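Local coordinates for uncharacterized protein (Chaetomium thermophilum, PDB 3LPZ) that probably acts in the Get pathway of tail-anchored protein biogenesis, as a Get4-family alpha-solenoid that binds Get5, at residues Trp51-Leu65 and Gly74-Ala88. Sequence-based numbering, arbitrary orientation.
Sequences WAAAVDILASVSQTL and GGDLAVLLVDTFRQA
Trp51 lays one face of its indole over Gln87 and Ala88 of segment 74-88, where the CB of Ala88 makes a CH-pi contact 3.7 Å from the centroid of the five-membered ring. Followed outward, the side chain spends its length on Thr84, Gln87 and Ala88: CB and CG rest on Ala88 CB, with CG at 3.4 Å; CE3 adds Thr84 CG2, which lies at the ring edge; and CZ3 and CH2 end against Gln87 CB. With CG beside the backbone N (chi1 -58°), the indole reaches across to the neighbouring helix. Replacing this ring with an alanine would probably strip Ala88 and Gln87 of their aromatic cover and open a gap beside the Thr84 methyl. The two segments run antiparallel, their axes 157° apart in direction and 8.0 Å apart at closest approach, and a helical hairpin of this kind is the building unit of the alpha-solenoid fold; helices 28-47 and 94-104 pack alongside it. Within it, knobs enter holes from both helices. Leu58 drops among Leu77, Leu80, Leu81 and Thr84, its CD1 3.3 Å from Thr84 OG1, a hydroxyl that bonds back to Leu80 O. In return, Leu77 fits among Leu58, Val61, Ser62 and Leu65. Near the connecting turn, Ser62 OG donates to Gly74 O (2.9 Å) from the face opposite Ala78 N, so two donors grip that carbonyl. Gly74, lacking a side chain, lets Leu65 CB press to 3.5 Å from its CA.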
ATOM      1  N   TRP A  51      -5.502 -12.987 -29.146  1.00 24.70           N
ATOM      2  CA  TRP A  51      -5.148 -12.104 -28.041  1.00 25.80           C
ATOM      3  C   TRP A  51      -3.658 -12.079 -27.803  1.00 25.58           C
ATOM      4  O   TRP A  51      -3.120 -11.024 -27.444  1.00 25.79           O
ATOM      5  CB  TRP A  51      -5.861 -12.537 -26.754  1.00 26.56           C
ATOM      6  CG  TRP A  51      -7.340 -12.550 -26.948  1.00 28.88           C
ATOM      7  CD1 TRP A  51      -8.155 -13.658 -27.040  1.00 30.59           C
ATOM      8  CD2 TRP A  51      -8.185 -11.412 -27.120  1.00 29.17           C
ATOM      9  NE1 TRP A  51      -9.447 -13.267 -27.241  1.00 29.76           N
ATOM     10  CE2 TRP A  51      -9.499 -11.895 -27.290  1.00 30.23           C
ATOM     11  CE3 TRP A  51      -7.965 -10.028 -27.118  1.00 30.03           C
ATOM     12  CZ2 TRP A  51     -10.591 -11.045 -27.454  1.00 31.14           C
ATOM     13  CZ3 TRP A  51      -9.047  -9.183 -27.291  1.00 32.26           C
ATOM     14  CH2 TRP A  51     -10.342  -9.693 -27.461  1.00 32.55           C
ATOM     15  N   ALA A  52      -3.001 -13.226 -28.009  1.00 25.07           N
ATOM     16  CA  ALA A  52      -1.569 -13.332 -27.755  1.00 25.03           C
ATOM     17  C   ALA A  52      -0.774 -12.397 -28.682  1.00 24.82           C
ATOM     18  O   ALA A  52       0.202 -11.792 -28.260  1.00 24.80           O
ATOM     19  CB  ALA A  52      -1.088 -14.779 -27.878  1.00 25.52           C
ATOM     20  N   ALA A  53      -1.211 -12.298 -29.934  1.00 24.07           N
ATOM     21  CA  ALA A  53      -0.613 -11.380 -30.898  1.00 23.48           C
ATOM     22  C   ALA A  53      -0.859  -9.921 -30.502  1.00 22.43           C
ATOM     23  O   ALA A  53       0.069  -9.119 -30.478  1.00 21.71           O
ATOM     24  CB  ALA A  53      -1.155 -11.657 -32.307  1.00 23.13           C
ATOM     25  N   ALA A  54      -2.110  -9.585 -30.194  1.00 21.51           N
ATOM     26  CA  ALA A  54      -2.434  -8.218 -29.838  1.00 21.30           C
ATOM     27  C   ALA A  54      -1.580  -7.774 -28.646  1.00 21.11           C
ATOM     28  O   ALA A  54      -1.059  -6.663 -28.641  1.00 20.32           O
ATOM     29  CB  ALA A  54      -3.914  -8.083 -29.500  1.00 21.18           C
ATOM     30  N   VAL A  55      -1.470  -8.645 -27.635  1.00 20.72           N
ATOM     31  CA  VAL A  55      -0.704  -8.365 -26.433  1.00 20.66           C
ATOM     32  C   VAL A  55       0.782  -8.153 -26.734  1.00 21.70           C
ATOM     33  O   VAL A  55       1.386  -7.204 -26.218  1.00 22.39           O
ATOM     34  CB  VAL A  55      -0.900  -9.489 -25.341  1.00 20.70           C
ATOM     35  CG1 VAL A  55       0.236  -9.458 -24.279  1.00 19.04           C
ATOM     36  CG2 VAL A  55      -2.253  -9.352 -24.671  1.00 19.69           C
ATOM     37  N   ASP A  56       1.380  -9.033 -27.538  1.00 22.25           N
ATOM     38  CA  ASP A  56       2.820  -8.923 -27.821  0.50 22.84           C
ATOM     39  C   ASP A  56       3.074  -7.611 -28.564  1.00 22.87           C
ATOM     40  O   ASP A  56       4.013  -6.890 -28.242  1.00 23.31           O
ATOM     41  CB  ASP A  56       3.339 -10.101 -28.654  0.50 23.13           C
ATOM     42  CG  ASP A  56       3.511 -11.386 -27.846  0.50 24.50           C
ATOM     43  OD1 ASP A  56       3.514 -11.359 -26.600  0.50 25.35           O
ATOM     44  OD2 ASP A  56       3.635 -12.451 -28.474  0.50 27.06           O
ATOM     45  N   ILE A  57       2.219  -7.301 -29.538  1.00 21.86           N
ATOM     46  CA  ILE A  57       2.332  -6.048 -30.292  1.00 21.42           C
ATOM     47  C   ILE A  57       2.222  -4.810 -29.389  1.00 20.67           C
ATOM     48  O   ILE A  57       3.101  -3.940 -29.411  1.00 21.27           O
ATOM     49  CB  ILE A  57       1.297  -5.974 -31.439  1.00 21.37           C
ATOM     50  CG1 ILE A  57       1.637  -7.044 -32.495  1.00 21.51           C
ATOM     51  CG2 ILE A  57       1.274  -4.556 -32.070  1.00 20.80           C
ATOM     52  CD1 ILE A  57       0.495  -7.365 -33.432  1.00 21.60           C
ATOM     53  N   LEU A  58       1.152  -4.734 -28.605  1.00 18.85           N
ATOM     54  CA  LEU A  58       0.956  -3.580 -27.707  1.00 18.61           C
ATOM     55  C   LEU A  58       2.077  -3.439 -26.672  1.00 19.09           C
ATOM     56  O   LEU A  58       2.572  -2.324 -26.431  1.00 18.69           O
ATOM     57  CB  LEU A  58      -0.422  -3.667 -27.007  1.00 17.83           C
ATOM     58  CG  LEU A  58      -1.584  -3.482 -27.993  1.00 16.93           C
ATOM     59  CD1 LEU A  58      -2.929  -3.819 -27.345  1.00 16.38           C
ATOM     60  CD2 LEU A  58      -1.604  -2.066 -28.546  1.00 16.53           C
ATOM     61  N   ALA A  59       2.459  -4.547 -26.032  1.00 19.48           N
ATOM     62  CA  ALA A  59       3.514  -4.475 -25.004  1.00 20.56           C
ATOM     63  C   ALA A  59       4.861  -4.049 -25.605  1.00 20.92           C
ATOM     64  O   ALA A  59       5.538  -3.212 -25.035  1.00 20.21           O
ATOM     65  CB  ALA A  59       3.655  -5.839 -24.216  1.00 20.68           C
ATOM     66  N   SER A  60       5.252  -4.624 -26.744  1.00 20.75           N
ATOM     67  CA  SER A  60       6.565  -4.293 -27.314  1.00 21.43           C
ATOM     68  C   SER A  60       6.597  -2.844 -27.786  1.00 20.98           C
ATOM     69  O   SER A  60       7.547  -2.118 -27.493  1.00 21.71           O
ATOM     70  CB  SER A  60       6.911  -5.199 -28.506  1.00 22.11           C
ATOM     71  OG  SER A  60       6.821  -6.554 -28.139  1.00 25.23           O
ATOM     72  N   VAL A  61       5.555  -2.414 -28.489  1.00 20.00           N
ATOM     73  CA  VAL A  61       5.537  -1.073 -29.071  1.00 19.87           C
ATOM     74  C   VAL A  61       5.319   0.015 -28.001  1.00 20.17           C
ATOM     75  O   VAL A  61       5.895   1.114 -28.088  1.00 19.82           O
ATOM     76  CB  VAL A  61       4.496  -0.935 -30.225  1.00 19.68           C
ATOM     77  CG1 VAL A  61       4.397   0.538 -30.712  1.00 19.73           C
ATOM     78  CG2 VAL A  61       4.827  -1.905 -31.421  1.00 20.76           C
ATOM     79  N   SER A  62       4.484  -0.286 -27.005  1.00 19.69           N
ATOM     80  CA  SER A  62       4.315   0.607 -25.864  1.00 20.56           C
ATOM     81  C   SER A  62       5.660   0.894 -25.199  1.00 20.76           C
ATOM     82  O   SER A  62       5.995   2.059 -24.933  1.00 21.05           O
ATOM     83  CB  SER A  62       3.383   0.011 -24.801  1.00 20.69           C
ATOM     84  OG  SER A  62       3.456   0.837 -23.643  1.00 24.59           O
ATOM     85  N   GLN A  63       6.412  -0.167 -24.918  1.00 19.93           N
ATOM     86  CA  GLN A  63       7.720  -0.012 -24.286  1.00 21.39           C
ATOM     87  C   GLN A  63       8.691   0.784 -25.176  1.00 21.96           C
ATOM     88  O   GLN A  63       9.436   1.665 -24.674  1.00 21.94           O
ATOM     89  CB  GLN A  63       8.298  -1.365 -23.852  1.00 21.00           C
ATOM     90  CG  GLN A  63       7.396  -2.032 -22.801  1.00 22.25           C
ATOM     91  CD  GLN A  63       7.835  -3.415 -22.397  1.00 25.53           C
ATOM     92  OE1 GLN A  63       8.903  -3.857 -22.783  1.00 29.79           O
ATOM     93  NE2 GLN A  63       7.005  -4.111 -21.605  1.00 23.75           N
ATOM     94  N   THR A  64       8.678   0.510 -26.481  1.00 22.13           N
ATOM     95  CA  THR A  64       9.530   1.303 -27.390  1.00 22.53           C
ATOM     96  C   THR A  64       9.196   2.796 -27.372  1.00 22.75           C
ATOM     97  O   THR A  64      10.103   3.661 -27.366  1.00 22.56           O
ATOM     98  CB  THR A  64       9.491   0.780 -28.842  1.00 22.18           C
ATOM     99  OG1 THR A  64       9.948  -0.573 -28.860  1.00 22.42           O
ATOM    100  CG2 THR A  64      10.409   1.622 -29.742  1.00 22.11           C
ATOM    101  N   LEU A  65       7.898   3.108 -27.379  1.00 22.89           N
ATOM    102  CA  LEU A  65       7.469   4.505 -27.349  1.00 23.15           C
ATOM    103  C   LEU A  65       7.901   5.153 -26.046  1.00 23.62           C
ATOM    104  O   LEU A  65       8.425   6.263 -26.045  1.00 23.56           O
ATOM    105  CB  LEU A  65       5.959   4.612 -27.497  1.00 22.82           C
ATOM    106  CG  LEU A  65       5.439   4.438 -28.925  1.00 23.66           C
ATOM    107  CD1 LEU A  65       3.993   3.968 -28.934  1.00 22.25           C
ATOM    108  CD2 LEU A  65       5.601   5.737 -29.717  1.00 25.47           C
ATOM    109  N   GLY A  74       2.956   6.172 -25.839  1.00 22.66           N
ATOM    110  CA  GLY A  74       3.377   4.938 -25.168  1.00 22.62           C
ATOM    111  C   GLY A  74       2.463   4.558 -24.014  1.00 22.35           C
ATOM    112  O   GLY A  74       2.136   3.368 -23.834  1.00 21.85           O
ATOM    113  N   GLY A  75       2.053   5.556 -23.229  1.00 22.17           N
ATOM    114  CA  GLY A  75       1.157   5.304 -22.083  1.00 22.34           C
ATOM    115  C   GLY A  75      -0.235   4.894 -22.541  1.00 22.64           C
ATOM    116  O   GLY A  75      -0.877   4.035 -21.943  1.00 22.43           O
ATOM    117  N   ASP A  76      -0.723   5.540 -23.595  1.00 22.65           N
ATOM    118  CA  ASP A  76      -2.022   5.185 -24.149  1.00 22.72           C
ATOM    119  C   ASP A  76      -1.999   3.719 -24.631  1.00 21.74           C
ATOM    120  O   ASP A  76      -2.944   2.956 -24.395  1.00 21.00           O
ATOM    121  CB  ASP A  76      -2.384   6.132 -25.290  1.00 23.91           C
ATOM    122  CG  ASP A  76      -2.900   7.476 -24.799  1.00 27.95           C
ATOM    123  OD1 ASP A  76      -3.117   7.658 -23.579  1.00 31.23           O
ATOM    124  OD2 ASP A  76      -3.099   8.369 -25.645  1.00 33.52           O
ATOM    125  N   LEU A  77      -0.906   3.309 -25.273  1.00 20.54           N
ATOM    126  CA  LEU A  77      -0.789   1.895 -25.672  1.00 20.20           C
ATOM    127  C   LEU A  77      -0.715   0.950 -24.470  1.00 19.25           C
ATOM    128  O   LEU A  77      -1.242  -0.170 -24.525  1.00 18.26           O
ATOM    129  CB  LEU A  77       0.418   1.670 -26.589  1.00 20.81           C
ATOM    130  CG  LEU A  77       0.116   1.481 -28.066  1.00 23.49           C
ATOM    131  CD1 LEU A  77      -1.017   2.367 -28.569  1.00 24.38           C
ATOM    132  CD2 LEU A  77       1.342   1.595 -28.894  1.00 23.71           C
ATOM    133  N   ALA A  78      -0.049   1.398 -23.402  1.00 18.32           N
ATOM    134  CA  ALA A  78       0.040   0.588 -22.176  1.00 18.82           C
ATOM    135  C   ALA A  78      -1.348   0.419 -21.555  1.00 18.84           C
ATOM    136  O   ALA A  78      -1.683  -0.651 -21.062  1.00 17.86           O
ATOM    137  CB  ALA A  78       1.037   1.211 -21.160  1.00 18.20           C
ATOM    138  N   VAL A  79      -2.155   1.479 -21.570  1.00 19.14           N
ATOM    139  CA  VAL A  79      -3.557   1.378 -21.095  1.00 19.28           C
ATOM    140  C   VAL A  79      -4.365   0.421 -21.985  1.00 19.53           C
ATOM    141  O   VAL A  79      -5.169  -0.397 -21.477  1.00 19.35           O
ATOM    142  CB  VAL A  79      -4.234   2.804 -20.987  1.00 19.60           C
ATOM    143  CG1 VAL A  79      -5.738   2.717 -20.672  1.00 18.90           C
ATOM    144  CG2 VAL A  79      -3.520   3.643 -19.900  1.00 19.29           C
ATOM    145  N   LEU A  80      -4.146   0.495 -23.305  1.00 19.32           N
ATOM    146  CA  LEU A  80      -4.839  -0.395 -24.250  0.50 19.26           C
ATOM    147  C   LEU A  80      -4.453  -1.857 -23.974  1.00 19.36           C
ATOM    148  O   LEU A  80      -5.258  -2.761 -24.119  1.00 19.51           O
ATOM    149  CB  LEU A  80      -4.484  -0.008 -25.694  0.50 19.10           C
ATOM    150  CG  LEU A  80      -5.247  -0.684 -26.835  0.50 18.37           C
ATOM    151  CD1 LEU A  80      -6.762  -0.580 -26.617  0.50 18.09           C
ATOM    152  CD2 LEU A  80      -4.831  -0.096 -28.208  0.50 17.80           C
ATOM    153  N   LEU A  81      -3.206  -2.068 -23.562  1.00 19.01           N
ATOM    154  CA  LEU A  81      -2.715  -3.390 -23.255  1.00 18.51           C
ATOM    155  C   LEU A  81      -3.526  -3.989 -22.098  1.00 18.42           C
ATOM    156  O   LEU A  81      -3.908  -5.160 -22.144  1.00 17.68           O
ATOM    157  CB  LEU A  81      -1.219  -3.335 -22.894  1.00 18.84           C
ATOM    158  CG  LEU A  81      -0.587  -4.627 -22.323  1.00 19.97           C
ATOM    159  CD1 LEU A  81      -0.676  -5.776 -23.363  1.00 20.82           C
ATOM    160  CD2 LEU A  81       0.867  -4.391 -21.837  1.00 18.09           C
ATOM    161  N   VAL A  82      -3.754  -3.194 -21.051  1.00 18.89           N
ATOM    162  CA  VAL A  82      -4.569  -3.655 -19.921  1.00 19.18           C
ATOM    163  C   VAL A  82      -5.976  -3.950 -20.419  1.00 20.28           C
ATOM    164  O   VAL A  82      -6.552  -4.967 -20.043  1.00 19.59           O
ATOM    165  CB  VAL A  82      -4.678  -2.607 -18.772  1.00 18.98           C
ATOM    166  CG1 VAL A  82      -5.609  -3.133 -17.656  1.00 18.97           C
ATOM    167  CG2 VAL A  82      -3.296  -2.291 -18.198  1.00 18.27           C
ATOM    168  N   ASP A  83      -6.570  -3.077 -21.236  1.00 21.05           N
ATOM    169  CA  ASP A  83      -7.931  -3.334 -21.704  0.50 22.60           C
ATOM    170  C   ASP A  83      -7.982  -4.606 -22.567  1.00 22.21           C
ATOM    171  O   ASP A  83      -8.991  -5.318 -22.610  1.00 22.35           O
ATOM    172  CB  ASP A  83      -8.489  -2.099 -22.421  0.50 23.51           C
ATOM    173  CG  ASP A  83      -9.034  -1.067 -21.439  0.50 25.83           C
ATOM    174  OD1 ASP A  83     -10.006  -1.364 -20.689  0.50 28.98           O
ATOM    175  OD2 ASP A  83      -8.494   0.048 -21.398  0.50 29.10           O
ATOM    176  N   THR A  84      -6.869  -4.887 -23.247  1.00 21.36           N
ATOM    177  CA  THR A  84      -6.756  -6.081 -24.058  1.00 20.57           C
ATOM    178  C   THR A  84      -6.747  -7.317 -23.162  1.00 20.20           C
ATOM    179  O   THR A  84      -7.396  -8.299 -23.498  1.00 20.22           O
ATOM    180  CB  THR A  84      -5.511  -6.021 -24.973  1.00 20.91           C
ATOM    181  OG1 THR A  84      -5.660  -4.900 -25.865  1.00 20.36           O
ATOM    182  CG2 THR A  84      -5.362  -7.302 -25.805  1.00 19.80           C
ATOM    183  N   PHE A  85      -6.031  -7.265 -22.031  1.00 19.56           N
ATOM    184  CA  PHE A  85      -6.015  -8.384 -21.061  1.00 20.21           C
ATOM    185  C   PHE A  85      -7.438  -8.640 -20.549  1.00 20.33           C
ATOM    186  O   PHE A  85      -7.882  -9.778 -20.430  1.00 20.13           O
ATOM    187  CB  PHE A  85      -5.083  -8.085 -19.869  1.00 19.22           C
ATOM    188  CG  PHE A  85      -3.589  -8.303 -20.142  1.00 20.89           C
ATOM    189  CD1 PHE A  85      -3.133  -9.273 -21.028  1.00 22.19           C
ATOM    190  CD2 PHE A  85      -2.638  -7.563 -19.448  1.00 23.46           C
ATOM    191  CE1 PHE A  85      -1.740  -9.474 -21.249  1.00 22.57           C
ATOM    192  CE2 PHE A  85      -1.248  -7.757 -19.667  1.00 23.15           C
ATOM    193  CZ  PHE A  85      -0.812  -8.720 -20.560  1.00 20.89           C
ATOM    194  N   ARG A  86      -8.145  -7.576 -20.215  1.00 21.22           N
ATOM    195  CA  ARG A  86      -9.561  -7.690 -19.830  1.00 23.35           C
ATOM    196  C   ARG A  86     -10.443  -8.380 -20.847  1.00 24.29           C
ATOM    197  O   ARG A  86     -11.192  -9.291 -20.496  1.00 24.63           O
ATOM    198  CB  ARG A  86     -10.156  -6.318 -19.639  1.00 23.86           C
ATOM    199  CG  ARG A  86      -9.673  -5.637 -18.475  1.00 25.17           C
ATOM    200  CD  ARG A  86     -10.582  -4.454 -18.241  1.00 27.97           C
ATOM    201  NE  ARG A  86     -10.158  -3.756 -17.049  1.00 28.37           N
ATOM    202  CZ  ARG A  86      -9.480  -2.621 -17.052  1.00 29.94           C
ATOM    203  NH1 ARG A  86      -9.152  -2.023 -18.215  1.00 30.94           N
ATOM    204  NH2 ARG A  86      -9.156  -2.081 -15.893  1.00 27.82           N
ATOM    205  N   GLN A  87     -10.378  -7.908 -22.096  1.00 25.13           N
ATOM    206  CA  GLN A  87     -11.177  -8.454 -23.190  1.00 26.36           C
ATOM    207  C   GLN A  87     -10.835  -9.911 -23.493  1.00 25.93           C
ATOM    208  O   GLN A  87     -11.696 -10.695 -23.862  1.00 25.86           O
ATOM    209  CB  GLN A  87     -10.960  -7.638 -24.462  1.00 26.97           C
ATOM    210  CG  GLN A  87     -11.616  -6.303 -24.434  1.00 30.41           C
ATOM    211  CD  GLN A  87     -11.638  -5.696 -25.812  1.00 37.54           C
ATOM    212  OE1 GLN A  87     -12.690  -5.639 -26.451  1.00 42.53           O
ATOM    213  NE2 GLN A  87     -10.471  -5.289 -26.311  1.00 38.76           N
ATOM    214  N   ALA A  88      -9.565 -10.250 -23.342  1.00 25.37           N
ATOM    215  CA  ALA A  88      -9.095 -11.620 -23.510  1.00 25.17           C
ATOM    216  C   ALA A  88      -9.484 -12.526 -22.335  1.00 24.74           C
ATOM    217  O   ALA A  88      -9.325 -13.721 -22.425  1.00 24.17           O
ATOM    218  CB  ALA A  88      -7.581 -11.620 -23.671  1.00 25.00           C
TER